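Local coordinates for alpha-L-rhamnosidase (Aspergillus terreus, PDB 6GSZ), which probably hydrolyses terminal non-reducing alpha-L-rhamnose residues in alpha-L-rhamnosides, and binds calcium ions, at residues P257-E262 against S271-K276; S325-L330 against Y400-G405; L340-K345 against Q387-S392; K345-Q350 against F379-E384; I352-T357 against D404-D409. One frame throughout, in Å; residues are numbered along the deposited sequence. Where two conformers were deposited one is given.

Contact 1: P257-E262 against S271-K276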
# COMPACT_ATOMS: atom_id res chain seq x y z
N PRO A 257 -27.41 13.46 9.97
CA PRO A 257 -27.82 12.11 10.32
C PRO A 257 -26.73 11.23 10.93
O PRO A 257 -27.05 10.22 11.58
CB PRO A 257 -28.34 11.53 8.99
CG PRO A 257 -27.55 12.32 7.93
CD PRO A 257 -27.44 13.71 8.53
N ILE A 258 -25.45 11.54 10.64
CA ILE A 258 -24.43 10.72 11.28
C ILE A 258 -24.33 11.13 12.75
O ILE A 258 -23.93 12.25 13.04
CB ILE A 258 -23.06 10.78 10.56
CG1 ILE A 258 -23.15 10.54 9.04
CG2 ILE A 258 -22.12 9.78 11.22
CD1 ILE A 258 -21.91 10.94 8.28
N ILE A 259 -24.61 10.16 13.64
CA ILE A 259 -24.50 10.38 15.07
C ILE A 259 -23.05 10.23 15.52
O ILE A 259 -22.53 11.01 16.32
CB ILE A 259 -25.42 9.43 15.85
CG1 ILE A 259 -26.87 9.53 15.36
CG2 ILE A 259 -25.32 9.67 17.34
CD1 ILE A 259 -27.45 10.93 15.40
N SER A 260 -22.40 9.16 15.02
CA SER A 260 -21.00 8.91 15.29
C SER A 260 -20.43 8.14 14.11
O SER A 260 -21.14 7.38 13.48
CB SER A 260 -20.77 8.18 16.59
OG SER A 260 -21.41 6.93 16.56
N SER A 261 -19.14 8.35 13.84
CA SER A 261 -18.47 7.56 12.78
C SER A 261 -16.98 7.48 13.10
O SER A 261 -16.33 8.50 13.12
CB SER A 261 -18.75 8.17 11.41
OG SER A 261 -18.36 7.28 10.38
N GLU A 262 -16.54 6.27 13.45
CA GLU A 262 -15.23 6.03 14.08
C GLU A 262 -14.56 4.90 13.31
O GLU A 262 -15.21 3.93 12.97
CB GLU A 262 -15.39 5.61 15.54
CG GLU A 262 -16.20 6.58 16.36
CD GLU A 262 -16.34 6.05 17.76
OE1 GLU A 262 -15.30 5.95 18.47
OE2 GLU A 262 -17.53 5.81 18.17
N SER A 271 -31.27 8.07 9.90
CA SER A 271 -31.74 8.66 8.64
C SER A 271 -32.92 9.63 8.86
O SER A 271 -33.24 10.44 7.98
CB SER A 271 -32.13 7.58 7.63
OG SER A 271 -33.29 6.86 8.03
N ARG A 272 -33.55 9.58 10.04
CA ARG A 272 -34.60 10.51 10.37
C ARG A 272 -34.08 11.95 10.46
O ARG A 272 -34.87 12.91 10.38
CB ARG A 272 -35.30 10.13 11.69
CG ARG A 272 -36.00 8.78 11.63
CD ARG A 272 -36.46 8.33 12.99
NE ARG A 272 -35.36 8.14 13.92
CZ ARG A 272 -35.47 7.78 15.19
NH1 ARG A 272 -36.67 7.59 15.73
NH2 ARG A 272 -34.37 7.69 15.92
N LEU A 273 -32.77 12.09 10.64
CA LEU A 273 -32.14 13.41 10.80
C LEU A 273 -31.54 13.94 9.49
O LEU A 273 -30.89 14.96 9.53
CB LEU A 273 -31.11 13.34 11.93
CG LEU A 273 -31.69 13.02 13.30
CD1 LEU A 273 -30.61 12.90 14.36
CD2 LEU A 273 -32.71 14.09 13.70
N GLU A 274 -31.82 13.30 8.35
CA GLU A 274 -31.39 13.83 7.08
C GLU A 274 -32.09 15.16 6.83
O GLU A 274 -33.30 15.29 7.07
CB GLU A 274 -31.72 12.85 5.94
CG GLU A 274 -30.82 11.63 5.94
CD GLU A 274 -31.26 10.46 5.07
OE1 GLU A 274 -32.34 10.52 4.44
OE2 GLU A 274 -30.55 9.44 5.08
N GLN A 275 -31.33 16.13 6.34
CA GLN A 275 -31.86 17.44 5.93
C GLN A 275 -31.77 17.57 4.41
O GLN A 275 -30.77 18.04 3.87
CB GLN A 275 -31.07 18.54 6.62
CG GLN A 275 -31.21 18.54 8.15
CD GLN A 275 -30.37 19.65 8.74
OE1 GLN A 275 -30.65 20.79 8.44
NE2 GLN A 275 -29.32 19.32 9.50
N LYS A 276 -32.79 17.09 3.72
CA LYS A 276 -32.76 17.05 2.27
C LYS A 276 -32.58 18.48 1.73
O LYS A 276 -33.20 19.42 2.19
CB LYS A 276 -34.00 16.35 1.71
CG LYS A 276 -33.90 16.15 0.20
CD LYS A 276 -34.69 14.99 -0.37
CE LYS A 276 -34.19 14.65 -1.77
NZ LYS A 276 -35.10 13.72 -2.50
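P257 and L273 bring their CA atoms to 4.5 Å of each other, yet no hydrogen bond links the two segments; the second folds into a short 3-10 turn, tied by E274 N to S271 O (3.2 Å), that sets L273 against the proline. The meeting is largely apolar. L273 CB lies 3.9 Å from P257 CA, and the leucine chain, with CG anti to its carbonyl carbon (chi1 -63°), carries CD1 on to I259 CD1, again at 3.9 Å. The two branched chains cross at about a right angle. Around the proline ring, E274 crosses in the same manner, its CG 3.9 Å from P257 CG, while L273 O stands 3.8 Å from P257 CD. The methylenes of E274 thus serve as an apolar surface, and its carboxylate is engaged by the hydroxyl of Y269. P257, in the loop leading into the strand, offers a compact apolar ring with no backbone N-H. Farther along, I259 and S260 both face E268 in a classic beta bulge, turning the chain at a corner. The contact lies at one end of the hairpin of strands 258-262 and 266-270, and S271 OG fastens the turn to T380 O of strand 376-380.

Contact 2: S325-L330 against Y400-G405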
# COMPACT_ATOMS: atom_id res chain seq x y z
N SER A 325 -27.10 -19.99 17.49
CA SER A 325 -28.20 -19.47 18.36
C SER A 325 -29.32 -18.82 17.54
O SER A 325 -30.21 -18.20 18.12
CB SER A 325 -27.64 -18.49 19.36
OG SER A 325 -27.10 -17.36 18.68
N GLY A 326 -29.27 -18.94 16.21
CA GLY A 326 -30.32 -18.47 15.32
C GLY A 326 -30.13 -17.03 14.86
O GLY A 326 -31.07 -16.45 14.31
N LYS A 327 -28.93 -16.45 15.04
CA LYS A 327 -28.68 -15.10 14.52
C LYS A 327 -28.53 -15.16 12.98
O LYS A 327 -28.08 -16.17 12.41
CB LYS A 327 -27.42 -14.48 15.16
CG LYS A 327 -27.39 -14.40 16.68
CD LYS A 327 -28.58 -13.69 17.30
CE LYS A 327 -28.68 -13.94 18.80
NZ LYS A 327 -29.82 -13.20 19.39
N THR A 328 -28.84 -14.05 12.31
CA THR A 328 -28.70 -13.96 10.86
C THR A 328 -27.29 -13.50 10.52
O THR A 328 -26.86 -12.46 11.02
CB THR A 328 -29.71 -12.97 10.27
OG1 THR A 328 -31.02 -13.48 10.57
CG2 THR A 328 -29.57 -12.79 8.79
N VAL A 329 -26.60 -14.27 9.66
CA VAL A 329 -25.21 -13.99 9.29
C VAL A 329 -25.06 -13.97 7.76
O VAL A 329 -25.48 -14.89 7.05
CB VAL A 329 -24.23 -14.98 9.92
CG1 VAL A 329 -22.78 -14.59 9.64
CG2 VAL A 329 -24.45 -15.14 11.42
N LEU A 330 -24.44 -12.89 7.28
CA LEU A 330 -23.99 -12.75 5.91
C LEU A 330 -22.58 -13.34 5.79
O LEU A 330 -21.73 -13.15 6.66
CB LEU A 330 -23.93 -11.27 5.55
CG LEU A 330 -25.16 -10.42 5.83
CD1 LEU A 330 -24.96 -9.02 5.30
CD2 LEU A 330 -26.41 -11.06 5.22
N TYR A 400 -17.74 -12.02 7.42
CA TYR A 400 -19.06 -12.29 7.98
C TYR A 400 -19.65 -11.03 8.62
O TYR A 400 -18.94 -10.22 9.19
CB TYR A 400 -18.96 -13.41 9.01
CG TYR A 400 -18.36 -14.69 8.47
CD1 TYR A 400 -19.16 -15.59 7.79
CD2 TYR A 400 -17.01 -14.99 8.62
CE1 TYR A 400 -18.62 -16.76 7.27
CE2 TYR A 400 -16.47 -16.14 8.09
CZ TYR A 400 -17.28 -17.03 7.41
OH TYR A 400 -16.80 -18.21 6.91
N VAL A 401 -20.98 -10.96 8.58
CA VAL A 401 -21.70 -9.87 9.25
C VAL A 401 -22.92 -10.47 9.94
O VAL A 401 -23.78 -11.03 9.27
CB VAL A 401 -22.12 -8.77 8.27
CG1 VAL A 401 -22.68 -7.60 9.06
CG2 VAL A 401 -20.96 -8.35 7.40
N GLN A 402 -23.01 -10.29 11.25
CA GLN A 402 -24.25 -10.58 11.97
C GLN A 402 -25.17 -9.37 11.83
O GLN A 402 -24.75 -8.24 12.11
CB GLN A 402 -24.01 -10.88 13.44
CG GLN A 402 -25.31 -11.27 14.15
CD GLN A 402 -25.12 -11.61 15.61
OE1 GLN A 402 -24.23 -12.38 15.99
NE2 GLN A 402 -25.99 -11.03 16.43
N VAL A 403 -26.42 -9.63 11.43
CA VAL A 403 -27.37 -8.57 11.15
C VAL A 403 -28.56 -8.72 12.08
O VAL A 403 -29.17 -9.80 12.07
CB VAL A 403 -27.85 -8.62 9.69
CG1 VAL A 403 -28.82 -7.49 9.41
CG2 VAL A 403 -26.68 -8.57 8.71
N ASP A 404 -28.82 -7.68 12.89
CA ASP A 404 -29.99 -7.67 13.79
C ASP A 404 -30.89 -6.51 13.41
O ASP A 404 -30.42 -5.41 13.11
CB ASP A 404 -29.55 -7.59 15.26
CG ASP A 404 -28.97 -8.90 15.77
OD1 ASP A 404 -29.77 -9.81 16.12
OD2 ASP A 404 -27.76 -9.04 15.75
N GLY A 405 -32.20 -6.74 13.49
CA GLY A 405 -33.17 -5.68 13.24
C GLY A 405 -33.48 -5.45 11.77
O GLY A 405 -34.12 -4.46 11.42
O HOH W 1 -29.10 -10.53 18.71
O HOH W 2 -29.59 -11.76 13.83
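V329 pairs antiparallel with Q402, and L330 with V401, joining strands 328-332 and 400-404 in one sheet of the concanavalin-like domain. The short segments run at 147° to each other. L330 and V401 form a full hydrogen-bonded pair, L330 N to V401 O at 2.8 Å and V401 N to L330 O at 3.0 Å. Next along, V403 N makes a single bond to T328 O at 2.9 Å, and a water links T328 N and V403 O, accepting from the first and donating to the second. On the buried face L330 CG packs on V403 CG2 (3.7 Å); the beta-branched valine suits the extended backbone, and both suit an apolar interior. On the opposite face Q402, extended with CG anti to its backbone N (chi1 -176°), lays its amide beside the aliphatic part of K327, whose CG is 3.7 Å from Q402 NE2. That NE2 donates in its own amide plane to the syn lone pair of D404 OD2, at 2.7 Å. Bent at chi2, K327 stops its NZ 4.7 Å from D404 OD1, and a second water joins the two, taking a bond from NZ and giving one to the carboxylate. The amide, with R353 in a salt bridge to the same oxygen, probably helps fix the turn of the carboxylate, while the lysine acts through water.

Contact 3: L340-K345 against Q387-S392. With CA (calcium ion), chain B.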
# COMPACT_ATOMS: atom_id res chain seq x y z
N LEU A 340 -20.31 -2.13 4.03
CA LEU A 340 -21.52 -2.55 3.30
C LEU A 340 -22.21 -1.37 2.60
O LEU A 340 -22.09 -0.24 3.01
CB LEU A 340 -22.54 -3.14 4.29
CG LEU A 340 -22.07 -4.37 5.04
CD1 LEU A 340 -23.14 -4.81 6.02
CD2 LEU A 340 -21.71 -5.50 4.06
N ARG A 341 -22.93 -1.71 1.54
CA ARG A 341 -23.93 -0.84 0.92
C ARG A 341 -25.27 -1.56 1.03
O ARG A 341 -25.37 -2.74 0.67
CB ARG A 341 -23.63 -0.58 -0.56
CG ARG A 341 -24.68 0.30 -1.26
CD ARG A 341 -24.49 0.46 -2.75
NE ARG A 341 -24.86 -0.76 -3.46
CZ ARG A 341 -24.48 -1.07 -4.71
NH1 ARG A 341 -24.91 -2.19 -5.27
NH2 ARG A 341 -23.68 -0.26 -5.39
N ILE A 342 -26.28 -0.87 1.57
CA ILE A 342 -27.59 -1.47 1.79
C ILE A 342 -28.61 -0.67 0.97
O ILE A 342 -28.41 0.52 0.72
CB ILE A 342 -27.98 -1.54 3.28
CG1 ILE A 342 -28.22 -0.16 3.91
CG2 ILE A 342 -26.96 -2.38 4.03
CD1 ILE A 342 -28.57 -0.18 5.39
N ARG A 343 -29.66 -1.39 0.54
CA ARG A 343 -30.80 -0.81 -0.10
C ARG A 343 -32.03 -1.44 0.55
O ARG A 343 -32.26 -2.64 0.38
CB ARG A 343 -30.75 -1.07 -1.60
CG ARG A 343 -29.60 -0.35 -2.30
CD ARG A 343 -29.22 -0.82 -3.68
NE ARG A 343 -28.22 0.04 -4.31
CZ ARG A 343 -27.81 -0.09 -5.57
NH1 ARG A 343 -28.18 -1.15 -6.27
NH2 ARG A 343 -27.07 0.84 -6.14
N VAL A 344 -32.76 -0.65 1.34
CA VAL A 344 -33.67 -1.25 2.28
C VAL A 344 -34.81 -0.28 2.59
O VAL A 344 -34.59 0.92 2.66
CB VAL A 344 -32.91 -1.64 3.57
CG1 VAL A 344 -32.27 -0.43 4.24
CG2 VAL A 344 -33.80 -2.40 4.55
N LYS A 345 -36.00 -0.83 2.82
CA LYS A 345 -37.16 -0.10 3.31
C LYS A 345 -37.62 -0.74 4.62
O LYS A 345 -37.66 -1.95 4.77
CB LYS A 345 -38.32 -0.11 2.30
CG LYS A 345 -39.61 0.48 2.85
CD LYS A 345 -40.62 0.87 1.81
CE LYS A 345 -41.69 1.76 2.40
NZ LYS A 345 -42.90 1.81 1.57
N GLN A 387 -34.28 3.09 1.09
CA GLN A 387 -33.13 3.94 1.44
C GLN A 387 -31.85 3.23 1.00
O GLN A 387 -31.79 2.03 1.05
CB GLN A 387 -33.13 4.18 2.95
CG GLN A 387 -34.41 4.83 3.45
CD GLN A 387 -34.38 5.04 4.95
OE1 GLN A 387 -35.03 4.30 5.70
NE2 GLN A 387 -33.60 6.02 5.39
N GLU A 388 -30.84 4.00 0.57
CA GLU A 388 -29.54 3.47 0.28
C GLU A 388 -28.52 4.11 1.23
O GLU A 388 -28.56 5.33 1.46
CB GLU A 388 -29.16 3.72 -1.16
CG GLU A 388 -30.05 2.99 -2.13
CD GLU A 388 -29.60 3.07 -3.56
OE1 GLU A 388 -28.88 4.02 -3.90
OE2 GLU A 388 -29.96 2.17 -4.33
N TRP A 389 -27.62 3.28 1.76
CA TRP A 389 -26.64 3.78 2.74
C TRP A 389 -25.34 3.01 2.60
O TRP A 389 -25.32 1.79 2.42
CB TRP A 389 -27.21 3.69 4.15
CG TRP A 389 -26.25 3.98 5.27
CD1 TRP A 389 -25.95 5.20 5.80
CD2 TRP A 389 -25.45 3.03 5.99
NE1 TRP A 389 -25.05 5.07 6.83
CE2 TRP A 389 -24.71 3.75 6.95
CE3 TRP A 389 -25.24 1.65 5.88
CZ2 TRP A 389 -23.84 3.12 7.83
CZ3 TRP A 389 -24.37 1.02 6.76
CH2 TRP A 389 -23.68 1.76 7.71
N GLU A 390 -24.27 3.78 2.82
CA GLU A 390 -22.95 3.29 3.12
C GLU A 390 -22.41 4.19 4.22
O GLU A 390 -22.73 5.39 4.24
CB GLU A 390 -21.97 3.38 1.94
CG GLU A 390 -22.29 2.48 0.78
CD GLU A 390 -21.40 2.62 -0.46
OE1 GLU A 390 -20.20 3.03 -0.35
OE2 GLU A 390 -21.92 2.28 -1.53
N PRO A 391 -21.57 3.67 5.14
CA PRO A 391 -20.95 4.54 6.13
C PRO A 391 -19.97 5.50 5.45
O PRO A 391 -19.49 5.22 4.32
CB PRO A 391 -20.25 3.59 7.10
CG PRO A 391 -19.97 2.36 6.22
CD PRO A 391 -21.11 2.27 5.23
N SER A 392 -19.61 6.55 6.17
CA SER A 392 -18.78 7.63 5.63
C SER A 392 -17.37 7.67 6.18
O SER A 392 -16.42 7.92 5.40
CB SER A 392 -19.44 8.97 5.90
OG SER A 392 -20.63 9.12 5.14
CA CA B . -20.61 8.94 2.71
O HOH W 3 -21.84 7.18 2.10
O HOH W 4 -22.34 9.96 2.74
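E390 leans back over L340 and R341 along its whole length. Its CB is 3.8 Å from L340 O; CG comes to 3.5 Å from the same carbonyl and 3.6 Å from R341 CB; CD passes alongside R341 CB; and OE2 ends 3.4 Å from R341 CD. With CG anti to the carbonyl carbon (chi1 -67°) and the chain extended beyond it, the carboxylate touches only the methylenes of R341, whose own chain bends away at chi3. The charge is met by others: OE2 by R311 in a salt bridge, OE1 by the indole N-H of W339. L340 O, buried beneath the E390 chain and P391 CD, has no hydrogen-bond partner in the model. On the buried face I342 sends CD1 to W389 CE3 (3.8 Å), a beta-branched side chain, suited to a strand, meeting a broad aromatic surface. On the other face R343 NE and E388 OE2 form a salt bridge, OE2 lying over a guanidinium face with the two planes only 5° apart rather than end-on; both residues have a second conformer, so it may be partial. Past the strand, S392 OG binds a calcium ion at 2.4 Å together with E158 and waters, one of which also donates to E390 O. Paired hydrogen bonds join I342 with W389 and V344 with Q387, the regular antiparallel pattern by which 387-389 forms an outermost strand of a four-stranded sheet in this concanavalin-like domain.

Contact 4: K345-Q350 against F379-E384. With CA (calcium ion), chain J.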
# COMPACT_ATOMS: atom_id res chain seq x y z
N LYS A 345 -36.00 -0.83 2.82
CA LYS A 345 -37.16 -0.10 3.31
C LYS A 345 -37.62 -0.74 4.62
O LYS A 345 -37.66 -1.95 4.77
CB LYS A 345 -38.32 -0.11 2.30
CG LYS A 345 -39.61 0.48 2.85
CD LYS A 345 -40.62 0.87 1.81
CE LYS A 345 -41.69 1.76 2.40
NZ LYS A 345 -42.90 1.81 1.57
N GLY A 346 -38.00 0.07 5.59
CA GLY A 346 -38.49 -0.49 6.82
C GLY A 346 -39.11 0.56 7.71
O GLY A 346 -39.12 1.74 7.36
N PRO A 347 -39.63 0.15 8.89
CA PRO A 347 -40.33 1.06 9.77
C PRO A 347 -39.48 2.22 10.32
O PRO A 347 -38.33 2.04 10.76
CB PRO A 347 -40.74 0.14 10.93
CG PRO A 347 -40.82 -1.22 10.30
CD PRO A 347 -39.60 -1.23 9.41
N LYS A 348 -40.09 3.41 10.31
CA LYS A 348 -39.48 4.58 10.89
C LYS A 348 -39.05 4.30 12.33
O LYS A 348 -39.85 3.86 13.16
CB LYS A 348 -40.48 5.74 10.86
CG LYS A 348 -39.92 7.07 11.36
CD LYS A 348 -40.90 8.23 11.16
CE LYS A 348 -40.30 9.53 11.65
NZ LYS A 348 -41.16 10.70 11.33
N GLY A 349 -37.76 4.57 12.63
CA GLY A 349 -37.19 4.44 13.97
C GLY A 349 -36.68 3.05 14.31
O GLY A 349 -36.11 2.87 15.38
N GLN A 350 -36.86 2.08 13.40
CA GLN A 350 -36.26 0.76 13.57
C GLN A 350 -34.77 0.81 13.20
O GLN A 350 -34.40 1.32 12.13
CB GLN A 350 -36.99 -0.27 12.72
CG GLN A 350 -36.42 -1.67 12.89
CD GLN A 350 -37.41 -2.71 12.47
OE1 GLN A 350 -38.61 -2.53 12.69
NE2 GLN A 350 -36.93 -3.81 11.90
N PHE A 379 -27.93 1.49 11.59
CA PHE A 379 -28.65 2.32 10.66
C PHE A 379 -30.11 2.38 11.11
O PHE A 379 -30.77 1.35 11.14
CB PHE A 379 -28.56 1.77 9.23
CG PHE A 379 -29.32 2.54 8.20
CD1 PHE A 379 -28.77 3.67 7.60
CD2 PHE A 379 -30.62 2.18 7.88
CE1 PHE A 379 -29.49 4.41 6.68
CE2 PHE A 379 -31.33 2.91 6.95
CZ PHE A 379 -30.77 4.03 6.36
N THR A 380 -30.57 3.59 11.43
CA THR A 380 -31.98 3.76 11.82
C THR A 380 -32.76 4.22 10.59
O THR A 380 -32.45 5.27 9.95
CB THR A 380 -32.17 4.69 13.00
OG1 THR A 380 -31.44 4.16 14.10
CG2 THR A 380 -33.64 4.88 13.34
N LEU A 381 -33.79 3.43 10.26
CA LEU A 381 -34.65 3.61 9.08
C LEU A 381 -35.59 4.80 9.28
O LEU A 381 -35.93 5.19 10.43
CB LEU A 381 -35.49 2.34 8.89
CG LEU A 381 -34.69 1.10 8.49
CD1 LEU A 381 -35.28 -0.16 9.11
CD2 LEU A 381 -34.61 1.00 6.99
N SER A 382 -36.05 5.38 8.17
CA SER A 382 -36.95 6.53 8.19
C SER A 382 -38.39 6.16 7.80
O SER A 382 -39.28 7.00 8.01
CB SER A 382 -36.47 7.61 7.27
OG SER A 382 -36.64 7.19 5.92
N GLY A 383 -38.58 4.97 7.23
CA GLY A 383 -39.86 4.46 6.59
C GLY A 383 -40.35 5.30 5.43
O GLY A 383 -41.53 5.16 5.04
N GLU A 384 -39.46 6.19 4.93
CA GLU A 384 -39.71 7.04 3.76
C GLU A 384 -39.14 6.34 2.53
O GLU A 384 -38.17 6.81 1.90
CB GLU A 384 -39.03 8.41 3.88
CG GLU A 384 -39.43 9.21 5.10
CD GLU A 384 -38.66 10.49 5.36
OE1 GLU A 384 -37.78 10.92 4.57
OE2 GLU A 384 -38.89 11.03 6.42
CA CA J . -37.06 12.45 6.32
O HOH W 5 -35.43 13.74 7.66
O HOH W 6 -36.08 13.63 4.49
O HOH W 7 -37.44 11.78 8.61
O HOH W 8 -35.39 10.82 6.25
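L381 packs its side chain against the inner side of the 345-350 loop: CB lies 3.4 Å from P347 O, CD2 3.8 Å from G346 N, and CD1 4.0 Å from Q350 CB. Bare of a side chain, G346 leaves room for those methyls. Two backbone bonds hold the loop over the leucine, G349 N to L381 O and L381 N to Q350 O, both 2.9 Å. The loop, which links strands 339-344 and 351-361, contains a type II beta turn from P347 to Q350; glycine fits its third position because G349 has positive phi (86°), and its CA rests 3.6 Å from T380 CG2. K348, with CG anti to the backbone N (chi1 -176°), runs its methylenes past S382 O, CB approaching to 3.3 Å, before its amine leads away. S382 OG accepts from E384 N in an ST turn. In the conformer described, E384 binds a calcium ion through OE1 (2.4 Å) and OE2, with four waters also on the metal; a second conformer exists, so the grip may be partial.

Contact 5: I352-T357 against D404-D409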
# COMPACT_ATOMS: atom_id res chain seq x y z
N ILE A 352 -31.22 -1.17 12.39
CA ILE A 352 -30.48 -2.34 11.96
C ILE A 352 -29.04 -2.24 12.47
O ILE A 352 -28.41 -1.19 12.34
CB ILE A 352 -30.46 -2.43 10.42
CG1 ILE A 352 -31.79 -2.04 9.77
CG2 ILE A 352 -29.98 -3.80 9.98
CD1 ILE A 352 -31.77 -2.07 8.25
N ARG A 353 -28.53 -3.36 12.99
CA ARG A 353 -27.16 -3.44 13.48
C ARG A 353 -26.38 -4.45 12.62
O ARG A 353 -26.92 -5.53 12.29
CB ARG A 353 -27.13 -3.88 14.94
CG ARG A 353 -25.74 -3.85 15.57
CD ARG A 353 -25.70 -4.33 17.01
NE ARG A 353 -26.00 -5.75 17.08
CZ ARG A 353 -26.18 -6.42 18.21
NH1 ARG A 353 -26.05 -5.81 19.37
NH2 ARG A 353 -26.45 -7.72 18.16
N PHE A 354 -25.14 -4.06 12.30
CA PHE A 354 -24.23 -4.86 11.48
C PHE A 354 -22.92 -5.06 12.23
O PHE A 354 -22.23 -4.08 12.49
CB PHE A 354 -23.95 -4.16 10.15
CG PHE A 354 -25.16 -3.80 9.33
CD1 PHE A 354 -25.72 -4.70 8.46
CD2 PHE A 354 -25.79 -2.57 9.47
CE1 PHE A 354 -26.83 -4.37 7.71
CE2 PHE A 354 -26.88 -2.23 8.69
CZ PHE A 354 -27.42 -3.14 7.83
N VAL A 355 -22.65 -6.31 12.65
CA VAL A 355 -21.44 -6.63 13.39
C VAL A 355 -20.51 -7.41 12.47
O VAL A 355 -20.87 -8.53 12.04
CB VAL A 355 -21.76 -7.43 14.68
CG1 VAL A 355 -20.50 -7.83 15.43
CG2 VAL A 355 -22.67 -6.64 15.62
N HIS A 356 -19.35 -6.81 12.16
CA HIS A 356 -18.46 -7.36 11.11
C HIS A 356 -17.31 -8.16 11.73
O HIS A 356 -16.63 -7.66 12.61
CB HIS A 356 -17.89 -6.19 10.29
CG HIS A 356 -18.90 -5.26 9.68
ND1 HIS A 356 -19.60 -4.34 10.45
CD2 HIS A 356 -19.33 -5.08 8.41
CE1 HIS A 356 -20.38 -3.62 9.64
NE2 HIS A 356 -20.27 -4.07 8.40
N THR A 357 -17.07 -9.39 11.23
CA THR A 357 -15.96 -10.22 11.74
C THR A 357 -15.24 -10.92 10.59
O THR A 357 -15.78 -11.12 9.52
CB THR A 357 -16.42 -11.25 12.79
OG1 THR A 357 -17.17 -12.28 12.15
CG2 THR A 357 -17.25 -10.61 13.88
N ASP A 404 -28.82 -7.68 12.89
CA ASP A 404 -29.99 -7.67 13.79
C ASP A 404 -30.89 -6.51 13.41
O ASP A 404 -30.42 -5.41 13.11
CB ASP A 404 -29.55 -7.59 15.26
CG ASP A 404 -28.97 -8.90 15.77
OD1 ASP A 404 -29.77 -9.81 16.12
OD2 ASP A 404 -27.76 -9.04 15.75
N GLY A 405 -32.20 -6.74 13.49
CA GLY A 405 -33.17 -5.68 13.24
C GLY A 405 -33.48 -5.45 11.77
O GLY A 405 -34.12 -4.46 11.42
N TRP A 406 -32.99 -6.32 10.87
CA TRP A 406 -33.30 -6.18 9.45
C TRP A 406 -34.80 -6.27 9.24
O TRP A 406 -35.44 -7.17 9.79
CB TRP A 406 -32.54 -7.21 8.60
CG TRP A 406 -32.74 -7.00 7.13
CD1 TRP A 406 -33.77 -7.46 6.37
CD2 TRP A 406 -31.90 -6.21 6.26
NE1 TRP A 406 -33.63 -7.04 5.08
CE2 TRP A 406 -32.49 -6.26 4.98
CE3 TRP A 406 -30.72 -5.48 6.44
CZ2 TRP A 406 -31.92 -5.62 3.88
CZ3 TRP A 406 -30.17 -4.83 5.36
CH2 TRP A 406 -30.77 -4.89 4.10
N PRO A 407 -35.42 -5.34 8.49
CA PRO A 407 -36.87 -5.29 8.39
C PRO A 407 -37.46 -6.40 7.50
O PRO A 407 -36.91 -6.75 6.45
CB PRO A 407 -37.17 -3.89 7.82
CG PRO A 407 -35.92 -3.52 7.06
CD PRO A 407 -34.78 -4.23 7.75
N ALA A 408 -38.58 -6.94 7.96
CA ALA A 408 -39.37 -7.91 7.22
C ALA A 408 -39.78 -7.35 5.84
O ALA A 408 -39.93 -8.11 4.88
CB ALA A 408 -40.56 -8.27 8.06
N ASP A 409 -39.94 -6.01 5.75
CA ASP A 409 -40.40 -5.35 4.51
C ASP A 409 -39.45 -5.60 3.33
O ASP A 409 -39.89 -5.54 2.19
CB ASP A 409 -40.52 -3.83 4.68
CG ASP A 409 -41.35 -3.39 5.90
OD1 ASP A 409 -42.65 -3.31 5.70
OD2 ASP A 409 -40.76 -3.29 7.04
O HOH W 9 -25.98 -7.46 14.72
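D404 OD2 is gripped by R353 NH2 at 3.0 Å and by the amide of Q402, and a water 2.6 Å from the same oxygen may donate to it too. The arginine does not meet the carboxylate flat on. NH2 comes from well above its plane, 65° out of it, and guanidinium and carboxylate stand almost perpendicular. The two chains lie side by side, pointing the same way, and the bend of R353 at chi3 (67°) brings NH2 over the carboxylate. The same water accepts from R353 NE at 2.9 Å, in the guanidinium plane, and so may close a second path between the charges. Beneath them the backbones form a hydrogen-bonded antiparallel pair, R353 N to D404 O (2.8 Å) and D404 N to R353 O (2.9 Å). The chain then leaves the strand at G405, whose positive phi glycine readily adopts. Away from the charged pair, I352 CD1 meets P407 CD at 3.7 Å, and F354 CZ lies 4.1 Å from W406 CZ3, ring edge against ring edge. I352, F354 and P407 are buried, F354 touching L340 and the partly exposed W406 touching V344 of strand 339-344. W406 is further fixed by its N-H on T410 O. With an arginine, an amide and possibly a water converging on one oxygen, D404 probably stays ionised, its charge offset by the arginine and its hydrogen-bonded neighbours.

All five contacts lie on the same side of the chain's centre. Contact 1 comes first along the chain, in the N-terminal domain; the others fall in the concanavalin-like domain. Contacts 3 and 4 come between the two segments of contact 2, contact 4 within the span of contact 3, and the segments of contact 5 alternate with those of both. Contacts 1, 2, 4 and 5 reach one mixed sheet, whereas contact 3 belongs to a four-stranded antiparallel sheet packed against it. Contacts 2 and 5, centres about 7 Å apart, share D404 and G405 and bind strand 400-404 to its two neighbours. Contacts 3 and 4 share K345, and S271 of contact 1 bonds to both, knitting the two domains together.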